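Local coordinates for uncharacterized protein (PDB 2P8T) that is of unknown function but may bind ATP and act as an aminoacyl-tRNA ligase, at residues R52-H56 / L57-R61. Residues are numbered along the deposited sequence; the frame is centred on the assembly and turned at random.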
loop_
_atom_site.group_PDB
_atom_site.type_symbol
_atom_site.label_atom_id
_atom_site.label_comp_id
_atom_site.label_asym_id
_atom_site.label_seq_id
_atom_site.Cartn_x
_atom_site.Cartn_y
_atom_site.Cartn_z
ATOM N N ARG A 52 12.455 13.379 -9.585
ATOM C CA ARG A 52 13.051 13.669 -10.883
ATOM C C ARG A 52 12.836 12.544 -11.879
ATOM O O ARG A 52 12.488 12.806 -13.025
ATOM C CB ARG A 52 14.521 14.073 -10.772
ATOM C CG ARG A 52 14.738 15.585 -10.712
ATOM C CD ARG A 52 13.490 16.333 -10.238
ATOM N NE ARG A 52 13.784 17.487 -9.393
ATOM C CZ ARG A 52 13.605 17.500 -8.075
ATOM N NH1 ARG A 52 13.146 16.418 -7.458
ATOM N NH2 ARG A 52 13.895 18.596 -7.381
ATOM N N LYS A 53 13.010 11.287 -11.459
ATOM C CA LYS A 53 12.765 10.194 -12.386
ATOM C C LYS A 53 11.306 10.194 -12.820
ATOM O O LYS A 53 11.019 10.034 -13.999
ATOM C CB LYS A 53 13.134 8.826 -11.785
ATOM C CG LYS A 53 13.113 7.694 -12.808
ATOM C CD LYS A 53 14.275 7.804 -13.787
ATOM C CE LYS A 53 14.271 6.632 -14.759
ATOM N NZ LYS A 53 15.458 6.742 -15.657
ATOM N N LEU A 54 10.399 10.380 -11.861
ATOM C CA LEU A 54 8.966 10.456 -12.208
ATOM C C LEU A 54 8.698 11.591 -13.192
ATOM O O LEU A 54 7.960 11.397 -14.160
ATOM C CB LEU A 54 8.105 10.594 -10.955
ATOM C CG LEU A 54 8.072 9.356 -10.068
ATOM C CD1 LEU A 54 7.357 9.697 -8.794
ATOM C CD2 LEU A 54 7.397 8.160 -10.765
ATOM N N SER A 55 9.371 12.731 -13.009
ATOM C CA SER A 55 9.244 13.854 -13.964
ATOM C C SER A 55 9.755 13.528 -15.379
ATOM O O SER A 55 9.100 13.839 -16.379
ATOM C CB SER A 55 9.958 15.116 -13.430
ATOM O OG SER A 55 9.704 16.209 -14.319
ATOM N N HIS A 56 10.927 12.885 -15.460
ATOM C CA HIS A 56 11.520 12.525 -16.739
ATOM C C HIS A 56 10.609 11.587 -17.490
ATOM O O HIS A 56 10.452 11.706 -18.707
ATOM C CB HIS A 56 12.910 11.878 -16.556
ATOM C CG HIS A 56 13.900 12.789 -15.906
ATOM N ND1 HIS A 56 15.067 12.333 -15.329
ATOM C CD2 HIS A 56 13.861 14.122 -15.678
ATOM C CE1 HIS A 56 15.716 13.351 -14.792
ATOM N NE2 HIS A 56 15.004 14.450 -14.984
ATOM N N LEU A 57 9.965 10.694 -16.744
ATOM C CA LEU A 57 9.098 9.690 -17.324
ATOM C C LEU A 57 7.672 10.206 -17.594
ATOM O O LEU A 57 6.811 9.436 -18.020
ATOM C CB LEU A 57 9.072 8.460 -16.410
ATOM C CG LEU A 57 10.326 7.582 -16.521
ATOM C CD1 LEU A 57 10.241 6.521 -15.459
ATOM C CD2 LEU A 57 10.471 6.956 -17.903
ATOM N N ASP A 58 7.453 11.494 -17.356
ATOM C CA ASP A 58 6.154 12.167 -17.607
ATOM C C ASP A 58 5.048 11.524 -16.771
ATOM O O ASP A 58 3.903 11.378 -17.226
ATOM C CB ASP A 58 5.774 12.141 -19.091
ATOM C CG ASP A 58 4.544 13.012 -19.401
ATOM O OD1 ASP A 58 4.389 14.064 -18.746
ATOM O OD2 ASP A 58 3.737 12.615 -20.283
ATOM N N ILE A 59 5.408 11.122 -15.558
ATOM C CA ILE A 59 4.438 10.522 -14.654
ATOM C C ILE A 59 3.904 11.574 -13.715
ATOM O O ILE A 59 2.730 11.545 -13.347
ATOM C CB ILE A 59 5.015 9.299 -13.918
ATOM C CG1 ILE A 59 5.215 8.166 -14.932
ATOM C CG2 ILE A 59 4.099 8.835 -12.787
ATOM C CD1 ILE A 59 6.004 6.948 -14.372
ATOM N N ILE A 60 4.766 12.511 -13.347
ATOM C CA ILE A 60 4.367 13.681 -12.562
ATOM C C ILE A 60 4.860 14.980 -13.199
ATOM O O ILE A 60 5.759 14.976 -14.047
ATOM C CB ILE A 60 4.869 13.634 -11.096
ATOM C CG1 ILE A 60 6.398 13.830 -11.021
ATOM C CG2 ILE A 60 4.394 12.358 -10.377
ATOM C CD1 ILE A 60 6.921 13.939 -9.623
ATOM N N ARG A 61 4.236 16.079 -12.795
ATOM C CA ARG A 61 4.679 17.416 -13.163
ATOM C C ARG A 61 4.609 18.274 -11.914
ATOM O O ARG A 61 3.862 17.953 -10.989
ATOM C CB ARG A 61 3.814 18.001 -14.293
ATOM C CG ARG A 61 4.180 17.523 -15.715
ATOM C CD ARG A 61 5.464 18.199 -16.227
ATOM N NE ARG A 61 5.993 17.637 -17.476
ATOM C CZ ARG A 61 6.809 16.580 -17.548
ATOM N NH1 ARG A 61 7.162 15.917 -16.447
ATOM N NH2 ARG A 61 7.261 16.172 -18.731
HETATM O O HOH W 1 9.334 14.207 -19.724
#
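A local C-cap contact: K53, L54 and S55 in the last turn of helix 44-56 meet L57 to R61 as the chain reverses, in a Schellman motif, into strand 60-62. In the N-terminal domain, whose three helices and hairpin are consistent with a winged helix-turn-helix, this turn joins the helix to the first strand of the two-stranded hairpin with 67-69. L57 N still makes a helical bond to K53 O (3.0 Å), but D58 turns to positive phi (60°). The chain then folds back, and I59 N bonds to L54 O at 2.9 Å, nearly straight at 163°, with a weak, longer bond from I60 N to the same oxygen. L54 packs against the returning chain: its CD2 branch on I59 CG2 (3.9 Å), its CB against I60 CG1. With CG anti to its carbonyl carbon (chi1 -77°), L57 points CD1 across the bent K53 chain, where it meets CG and CE, each at 4.1 Å. Cutting L57 back to an alanine removes CD1, and K53 CG and CE would probably lose that apolar neighbour, leaving the lysine chain less restrained on this side. Outside, R61 curls back over the turn, one guanidinium face toward D58 OD1, a contact of charges alone. A water bridges R61 NH2 and H56 O. S55 O takes two bonds, D58 N from above its carbonyl plane and R61 NH1 at 2.8 Å, with S55 O close to the guanidinium plane.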